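Local coordinates for actin-binding protein (Saccharomyces cerevisiae, PDB 1HQZ) that binds actin filaments but not actin monomers, recruits the ARP2/3 complex to filament sides and regulates the actin assembly it drives, at residues A[33-38]-A[108-113]; A[53-58]-A[82-87]. One frame throughout, in Å; residues are numbered along the deposited sequence.

Interaction 1: A[33-38]-A[108-113]; sequences LIISPN and NNLFKG
In the ADF-homology fold of this N-terminal domain, Phe111 and Leu110, where the chain leaves helix 93-110, pack on Leu33 and Ile35 of strand 32-37. The contact is buried and wholly apolar. Phe111 CZ lies against both strand side chains, which meet the ring obliquely. The Leu33 side chain runs at about a right angle to that of Phe111, with Leu33 CD2 3.9 Å from Phe111 CZ. Ile35 and Phe111 reach toward each other from opposite directions, and Ile35 touches with both branches: its CD1 lies 3.9 Å from Phe111 CZ, and its CG2 is equally near that atom. Ile35 CG1 stands between the backbone N and the carbonyl carbon (chi1 62°), which turns CD1 toward Leu110. There it also meets Leu110 tip to tip, with Ile35 CD1 3.9 Å from Leu110 CD2. An alanine in place of Ile35 lacks CG1, CG2 and CD1, and is likely to open a gap beside Phe111 CZ and leave Leu110 CD2 without its mate on the strand. Phe111 is the centre of an inverse gamma turn, with a weak hydrogen bond from Lys112 N to Leu110 O (3.1 Å). Lys112 folds back along the chain, and its NZ donates a hydrogen bond to Asn108 O at 2.9 Å. Tyr66 and Leu68 of strand 65-71 also touch the Phe111 ring. Helix 12-24 adds Ile22 on Leu33, Ile15 on Leu110 and Tyr19 on Phe111. This is the helix-on-sheet packing of the cofilin-type fold, in which a central mixed sheet lies between layers of helices.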
ATOM      1  N   LEU A  33      -4.848  -1.050  -3.996  1.00 28.44           N
ATOM      2  CA  LEU A  33      -4.904   0.405  -4.077  1.00 28.21           C
ATOM      3  C   LEU A  33      -3.536   1.001  -3.777  1.00 27.26           C
ATOM      4  O   LEU A  33      -2.801   0.486  -2.935  1.00 26.47           O
ATOM      5  CB  LEU A  33      -5.890   0.945  -3.023  1.00 27.50           C
ATOM      6  CG  LEU A  33      -5.693   2.392  -2.526  1.00 28.46           C
ATOM      7  CD1 LEU A  33      -6.106   3.383  -3.615  1.00 25.75           C
ATOM      8  CD2 LEU A  33      -6.534   2.617  -1.253  1.00 27.29           C
ATOM      9  N   ILE A  34      -3.203   2.082  -4.469  1.00 25.15           N
ATOM     10  CA  ILE A  34      -1.955   2.783  -4.217  1.00 26.19           C
ATOM     11  C   ILE A  34      -2.339   4.240  -4.006  1.00 27.62           C
ATOM     12  O   ILE A  34      -3.030   4.829  -4.849  1.00 25.97           O
ATOM     13  CB  ILE A  34      -0.976   2.730  -5.418  1.00 28.29           C
ATOM     14  CG1 ILE A  34      -0.415   1.309  -5.580  1.00 29.96           C
ATOM     15  CG2 ILE A  34       0.161   3.741  -5.203  1.00 24.06           C
ATOM     16  CD1 ILE A  34       0.634   1.170  -6.700  1.00 27.11           C
ATOM     17  N   ILE A  35      -1.941   4.812  -2.876  1.00 27.89           N
ATOM     18  CA  ILE A  35      -2.235   6.223  -2.641  1.00 28.81           C
ATOM     19  C   ILE A  35      -0.951   7.024  -2.812  1.00 31.09           C
ATOM     20  O   ILE A  35       0.110   6.633  -2.325  1.00 31.24           O
ATOM     21  CB  ILE A  35      -2.827   6.484  -1.230  1.00 29.76           C
ATOM     22  CG1 ILE A  35      -1.821   6.078  -0.154  1.00 26.12           C
ATOM     23  CG2 ILE A  35      -4.159   5.751  -1.083  1.00 28.88           C
ATOM     24  CD1 ILE A  35      -2.259   6.437   1.241  1.00 28.45           C
ATOM     25  N   SER A  36      -1.061   8.154  -3.500  1.00 35.12           N
ATOM     26  CA  SER A  36       0.079   9.010  -3.786  1.00 37.53           C
ATOM     27  C   SER A  36      -0.271  10.477  -3.495  1.00 39.90           C
ATOM     28  O   SER A  36      -1.444  10.864  -3.507  1.00 42.10           O
ATOM     29  CB  SER A  36       0.475   8.823  -5.257  1.00 35.56           C
ATOM     30  OG  SER A  36       1.694   9.473  -5.570  1.00 36.67           O
ATOM     31  N   PRO A  37       0.744  11.316  -3.240  1.00 41.96           N
ATOM     32  CA  PRO A  37       0.500  12.731  -2.942  1.00 44.02           C
ATOM     33  C   PRO A  37       0.261  13.585  -4.185  1.00 46.27           C
ATOM     34  O   PRO A  37       0.990  13.462  -5.175  1.00 46.93           O
ATOM     35  CB  PRO A  37       1.766  13.130  -2.195  1.00 44.21           C
ATOM     36  CG  PRO A  37       2.817  12.374  -2.963  1.00 43.04           C
ATOM     37  CD  PRO A  37       2.184  11.003  -3.166  1.00 41.95           C
ATOM     38  N   ASN A  38      -0.760  14.444  -4.135  1.00 47.84           N
ATOM     39  CA  ASN A  38      -1.063  15.319  -5.270  1.00 49.97           C
ATOM     40  C   ASN A  38      -0.184  16.568  -5.250  1.00 51.53           C
ATOM     41  O   ASN A  38       0.726  16.688  -4.428  1.00 50.90           O
ATOM     42  CB  ASN A  38      -2.545  15.733  -5.283  1.00 48.18           C
ATOM     43  CG  ASN A  38      -2.968  16.480  -4.027  1.00 49.15           C
ATOM     44  OD1 ASN A  38      -2.193  17.245  -3.445  1.00 45.19           O
ATOM     45  ND2 ASN A  38      -4.219  16.273  -3.615  1.00 48.42           N
ATOM     46  N   ASN A 108      -1.048   2.336  11.350  1.00 44.40           N
ATOM     47  CA  ASN A 108      -1.830   2.361  12.584  1.00 46.80           C
ATOM     48  C   ASN A 108      -3.182   3.071  12.478  1.00 46.22           C
ATOM     49  O   ASN A 108      -4.117   2.729  13.201  1.00 46.16           O
ATOM     50  CB  ASN A 108      -1.040   3.022  13.732  1.00 49.00           C
ATOM     51  CG  ASN A 108       0.354   2.433  13.924  1.00 52.14           C
ATOM     52  OD1 ASN A 108       0.561   1.216  13.836  1.00 53.69           O
ATOM     53  ND2 ASN A 108       1.318   3.304  14.214  1.00 52.15           N
ATOM     54  N   ASN A 109      -3.301   4.040  11.576  1.00 45.05           N
ATOM     55  CA  ASN A 109      -4.546   4.791  11.473  1.00 43.77           C
ATOM     56  C   ASN A 109      -5.350   4.684  10.186  1.00 43.88           C
ATOM     57  O   ASN A 109      -6.568   4.868  10.205  1.00 44.80           O
ATOM     58  CB  ASN A 109      -4.276   6.276  11.729  1.00 44.75           C
ATOM     59  CG  ASN A 109      -3.342   6.505  12.896  1.00 45.90           C
ATOM     60  OD1 ASN A 109      -3.590   6.043  14.005  1.00 47.02           O
ATOM     61  ND2 ASN A 109      -2.257   7.225  12.648  1.00 46.42           N
ATOM     62  N   LEU A 110      -4.691   4.402   9.067  1.00 41.65           N
ATOM     63  CA  LEU A 110      -5.405   4.335   7.797  1.00 39.70           C
ATOM     64  C   LEU A 110      -5.655   2.924   7.256  1.00 39.90           C
ATOM     65  O   LEU A 110      -6.801   2.477   7.181  1.00 39.38           O
ATOM     66  CB  LEU A 110      -4.657   5.173   6.755  1.00 39.19           C
ATOM     67  CG  LEU A 110      -5.335   5.366   5.396  1.00 39.51           C
ATOM     68  CD1 LEU A 110      -6.625   6.162   5.572  1.00 40.42           C
ATOM     69  CD2 LEU A 110      -4.393   6.106   4.449  1.00 36.34           C
ATOM     70  N   PHE A 111      -4.588   2.226   6.871  1.00 39.28           N
ATOM     71  CA  PHE A 111      -4.728   0.874   6.331  1.00 38.45           C
ATOM     72  C   PHE A 111      -4.652  -0.166   7.435  1.00 39.06           C
ATOM     73  O   PHE A 111      -3.816  -1.071   7.381  1.00 41.18           O
ATOM     74  CB  PHE A 111      -3.633   0.593   5.294  1.00 38.24           C
ATOM     75  CG  PHE A 111      -3.733   1.436   4.048  1.00 37.65           C
ATOM     76  CD1 PHE A 111      -2.650   1.544   3.179  1.00 37.76           C
ATOM     77  CD2 PHE A 111      -4.912   2.097   3.724  1.00 36.49           C
ATOM     78  CE1 PHE A 111      -2.745   2.297   2.001  1.00 36.37           C
ATOM     79  CE2 PHE A 111      -5.018   2.851   2.554  1.00 37.37           C
ATOM     80  CZ  PHE A 111      -3.930   2.951   1.689  1.00 35.12           C
ATOM     81  N   LYS A 112      -5.517  -0.042   8.436  1.00 37.26           N
ATOM     82  CA  LYS A 112      -5.517  -0.985   9.553  1.00 38.35           C
ATOM     83  C   LYS A 112      -5.982  -2.377   9.133  1.00 36.73           C
ATOM     84  O   LYS A 112      -6.757  -2.523   8.185  1.00 34.68           O
ATOM     85  CB  LYS A 112      -6.430  -0.485  10.685  1.00 39.98           C
ATOM     86  CG  LYS A 112      -6.009   0.832  11.315  1.00 41.15           C
ATOM     87  CD  LYS A 112      -6.990   1.272  12.407  1.00 41.54           C
ATOM     88  CE  LYS A 112      -6.898   0.355  13.621  1.00 41.48           C
ATOM     89  NZ  LYS A 112      -5.512   0.338  14.174  1.00 43.34           N
ATOM     90  N   GLY A 113      -5.500  -3.391   9.845  1.00 35.85           N
ATOM     91  CA  GLY A 113      -5.900  -4.762   9.566  1.00 37.71           C
ATOM     92  C   GLY A 113      -5.034  -5.526   8.583  1.00 35.93           C
ATOM     93  O   GLY A 113      -5.482  -6.496   7.987  1.00 37.45           O
TER

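Interaction 2: A[53-58]-A[82-87]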
ATOM      1  N   HIS A  53      -0.199  -8.742  -9.582  1.00 35.50           N
ATOM      2  CA  HIS A  53       0.961  -8.586 -10.446  1.00 36.46           C
ATOM      3  C   HIS A  53       1.010  -7.137 -10.963  1.00 35.44           C
ATOM      4  O   HIS A  53       2.080  -6.535 -11.012  1.00 35.56           O
ATOM      5  CB  HIS A  53       0.886  -9.595 -11.607  1.00 38.29           C
ATOM      6  CG  HIS A  53       2.038  -9.516 -12.561  1.00 40.86           C
ATOM      7  ND1 HIS A  53       1.966  -8.837 -13.759  1.00 43.34           N
ATOM      8  CD2 HIS A  53       3.297 -10.007 -12.483  1.00 40.60           C
ATOM      9  CE1 HIS A  53       3.133  -8.913 -14.378  1.00 43.29           C
ATOM     10  NE2 HIS A  53       3.958  -9.618 -13.624  1.00 41.37           N
ATOM     11  N   ASP A  54      -0.144  -6.576 -11.331  1.00 32.56           N
ATOM     12  CA  ASP A  54      -0.190  -5.189 -11.819  1.00 32.61           C
ATOM     13  C   ASP A  54       0.190  -4.226 -10.686  1.00 32.46           C
ATOM     14  O   ASP A  54       0.935  -3.261 -10.881  1.00 32.01           O
ATOM     15  CB  ASP A  54      -1.590  -4.842 -12.334  1.00 30.12           C
ATOM     16  CG  ASP A  54      -1.808  -5.244 -13.789  1.00 34.00           C
ATOM     17  OD1 ASP A  54      -0.959  -5.955 -14.374  1.00 32.50           O
ATOM     18  OD2 ASP A  54      -2.847  -4.842 -14.349  1.00 32.93           O
ATOM     19  N   PHE A  55      -0.329  -4.510  -9.501  1.00 29.92           N
ATOM     20  CA  PHE A  55      -0.065  -3.714  -8.307  1.00 31.00           C
ATOM     21  C   PHE A  55       1.424  -3.453  -8.117  1.00 31.69           C
ATOM     22  O   PHE A  55       1.867  -2.306  -7.996  1.00 31.15           O
ATOM     23  CB  PHE A  55      -0.633  -4.461  -7.090  1.00 29.16           C
ATOM     24  CG  PHE A  55      -0.305  -3.833  -5.753  1.00 29.61           C
ATOM     25  CD1 PHE A  55      -0.637  -2.504  -5.480  1.00 28.79           C
ATOM     26  CD2 PHE A  55       0.263  -4.603  -4.740  1.00 27.95           C
ATOM     27  CE1 PHE A  55      -0.415  -1.959  -4.212  1.00 28.31           C
ATOM     28  CE2 PHE A  55       0.493  -4.076  -3.478  1.00 29.60           C
ATOM     29  CZ  PHE A  55       0.151  -2.746  -3.210  1.00 31.02           C
ATOM     30  N   LEU A  56       2.206  -4.523  -8.117  1.00 34.22           N
ATOM     31  CA  LEU A  56       3.641  -4.409  -7.900  1.00 34.36           C
ATOM     32  C   LEU A  56       4.381  -3.568  -8.928  1.00 34.23           C
ATOM     33  O   LEU A  56       5.480  -3.077  -8.666  1.00 33.88           O
ATOM     34  CB  LEU A  56       4.250  -5.804  -7.808  1.00 34.50           C
ATOM     35  CG  LEU A  56       3.636  -6.613  -6.657  1.00 35.06           C
ATOM     36  CD1 LEU A  56       4.156  -8.047  -6.690  1.00 33.96           C
ATOM     37  CD2 LEU A  56       3.966  -5.940  -5.329  1.00 33.29           C
ATOM     38  N   GLN A  57       3.763  -3.373 -10.082  1.00 35.48           N
ATOM     39  CA  GLN A  57       4.368  -2.587 -11.150  1.00 36.51           C
ATOM     40  C   GLN A  57       3.806  -1.178 -11.272  1.00 36.33           C
ATOM     41  O   GLN A  57       4.109  -0.471 -12.232  1.00 37.42           O
ATOM     42  CB  GLN A  57       4.135  -3.280 -12.477  1.00 38.27           C
ATOM     43  CG  GLN A  57       4.726  -4.657 -12.583  1.00 40.44           C
ATOM     44  CD  GLN A  57       4.512  -5.204 -13.962  1.00 45.29           C
ATOM     45  OE1 GLN A  57       3.425  -5.685 -14.296  1.00 47.36           O
ATOM     46  NE2 GLN A  57       5.537  -5.104 -14.793  1.00 49.74           N
ATOM     47  N   LEU A  58       2.999  -0.750 -10.317  1.00 35.49           N
ATOM     48  CA  LEU A  58       2.389   0.562 -10.461  1.00 35.24           C
ATOM     49  C   LEU A  58       2.871   1.652  -9.536  1.00 33.40           C
ATOM     50  O   LEU A  58       2.214   2.685  -9.422  1.00 33.43           O
ATOM     51  CB  LEU A  58       0.864   0.436 -10.349  1.00 37.83           C
ATOM     52  CG  LEU A  58       0.117  -0.526 -11.275  1.00 38.74           C
ATOM     53  CD1 LEU A  58      -1.076   0.205 -11.883  1.00 47.24           C
ATOM     54  CD2 LEU A  58       0.997  -1.010 -12.400  1.00 44.75           C
ATOM     55  N   ILE A  82      -1.823  -7.025   2.616  1.00 32.09           N
ATOM     56  CA  ILE A  82      -0.444  -6.572   2.664  1.00 31.58           C
ATOM     57  C   ILE A  82      -0.426  -5.062   2.419  1.00 31.38           C
ATOM     58  O   ILE A  82      -1.215  -4.536   1.633  1.00 27.82           O
ATOM     59  CB  ILE A  82       0.439  -7.300   1.611  1.00 31.80           C
ATOM     60  CG1 ILE A  82       1.858  -6.721   1.638  1.00 33.89           C
ATOM     61  CG2 ILE A  82      -0.175  -7.176   0.220  1.00 32.51           C
ATOM     62  CD1 ILE A  82       2.879  -7.475   0.778  1.00 30.68           C
ATOM     63  N   ILE A  83       0.424  -4.352   3.147  1.00 30.20           N
ATOM     64  CA  ILE A  83       0.538  -2.928   2.925  1.00 31.17           C
ATOM     65  C   ILE A  83       1.986  -2.701   2.546  1.00 31.62           C
ATOM     66  O   ILE A  83       2.890  -3.360   3.072  1.00 29.84           O
ATOM     67  CB  ILE A  83       0.190  -2.096   4.166  1.00 30.86           C
ATOM     68  CG1 ILE A  83       1.093  -2.477   5.336  1.00 29.51           C
ATOM     69  CG2 ILE A  83      -1.264  -2.305   4.516  1.00 32.80           C
ATOM     70  CD1 ILE A  83       0.981  -1.518   6.512  1.00 35.45           C
ATOM     71  N   ILE A  84       2.200  -1.786   1.613  1.00 32.30           N
ATOM     72  CA  ILE A  84       3.543  -1.497   1.152  1.00 33.21           C
ATOM     73  C   ILE A  84       3.906  -0.032   1.319  1.00 33.02           C
ATOM     74  O   ILE A  84       3.178   0.849   0.885  1.00 33.42           O
ATOM     75  CB  ILE A  84       3.702  -1.910  -0.336  1.00 34.65           C
ATOM     76  CG1 ILE A  84       3.674  -3.439  -0.430  1.00 34.68           C
ATOM     77  CG2 ILE A  84       4.993  -1.345  -0.920  1.00 31.63           C
ATOM     78  CD1 ILE A  84       3.669  -3.970  -1.826  1.00 39.49           C
ATOM     79  N   GLY A  85       5.030   0.206   1.985  1.00 32.69           N
ATOM     80  CA  GLY A  85       5.525   1.550   2.175  1.00 33.82           C
ATOM     81  C   GLY A  85       6.595   1.731   1.112  1.00 34.07           C
ATOM     82  O   GLY A  85       7.697   1.201   1.216  1.00 33.72           O
ATOM     83  N   TRP A  86       6.247   2.474   0.074  1.00 34.59           N
ATOM     84  CA  TRP A  86       7.135   2.730  -1.049  1.00 34.81           C
ATOM     85  C   TRP A  86       7.879   4.054  -0.832  1.00 35.88           C
ATOM     86  O   TRP A  86       7.271   5.128  -0.813  1.00 36.24           O
ATOM     87  CB  TRP A  86       6.281   2.747  -2.322  1.00 32.79           C
ATOM     88  CG  TRP A  86       6.985   3.143  -3.562  1.00 33.16           C
ATOM     89  CD1 TRP A  86       6.979   4.378  -4.143  1.00 30.74           C
ATOM     90  CD2 TRP A  86       7.787   2.308  -4.400  1.00 30.25           C
ATOM     91  NE1 TRP A  86       7.719   4.362  -5.291  1.00 27.64           N
ATOM     92  CE2 TRP A  86       8.233   3.108  -5.476  1.00 29.80           C
ATOM     93  CE3 TRP A  86       8.176   0.962  -4.348  1.00 32.34           C
ATOM     94  CZ2 TRP A  86       9.051   2.610  -6.497  1.00 29.13           C
ATOM     95  CZ3 TRP A  86       8.990   0.462  -5.366  1.00 31.32           C
ATOM     96  CH2 TRP A  86       9.418   1.290  -6.427  1.00 31.86           C
ATOM     97  N   CYS A  87       9.196   3.965  -0.655  1.00 35.48           N
ATOM     98  CA  CYS A  87      10.029   5.144  -0.408  1.00 36.51           C
ATOM     99  C   CYS A  87      11.246   5.124  -1.323  1.00 36.32           C
ATOM    100  O   CYS A  87      12.345   4.802  -0.879  1.00 35.76           O
ATOM    101  CB  CYS A  87      10.484   5.147   1.060  1.00 37.98           C
ATOM    102  SG  CYS A  87      11.375   6.624   1.611  1.00 38.90           S
TER
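The Phe55 ring meets the end of Ile84 obliquely, and two other aromatic rings gather round it. Ile84 CD1 approaches one corner of the ring, 3.6 Å from Phe55 CE2 and 4.0 Å from Phe55 CZ. The Trp32 ring meets Phe55 with planes at about 40°, and the Phe59 ring meets it at about 60°. Phe59 in turn stacks with Trp86, whose NE1 hydrogen-bonds Asp60 O. That bond and the stack probably fix the turn of the indole. Phe55 and Ile84 reach out from opposite directions, one from helix 52-56 and the other from strand 80-86. With CG anti to the backbone N (chi1 174°), Phe55 carries its ring out of the helix toward the strand. These residues belong to one helical layer of the cofilin-type fold: the short helix 52-56 and helix 128-136 pack on the same face of the mixed sheet. Strand 80-86 alternates accordingly. Ile82, Ile84 and Trp86 point toward the short helix, and Ile83 points away, to the other face of the sheet. Leu56 crosses Ile84 at about a right angle, and its CD2 lies 4.0 Å from Ile84 CD1. That single methyl of Ile84 therefore serves both helix residues. Leu56 also touches Leu131 of helix 128-136, while Ile82 touches Ile135 of the same helix. Leu126 packs on Ile84 and Trp86 from a loop.

The two interactions lie on opposite faces of one mixed sheet, their centres about 12 Å apart. Along the chain the order is 33-38, 53-58, 82-87, 108-113, so both segments of interaction 2 fall between the two of interaction 1. Strand 80-86 leads on to helix 93-110. The two interactions touch through the sheet. Among these contacts, Ile34 CG1 lies 3.5 Å from Phe55 CE1, and Phe111 CB lies 3.8 Å from Ile83 CG2. Ile34 turns away from interaction 1, and Ile83 turns away from interaction 2. Together the two interactions join the helical layers to the sheet in the buried core of the ADF-homology domain.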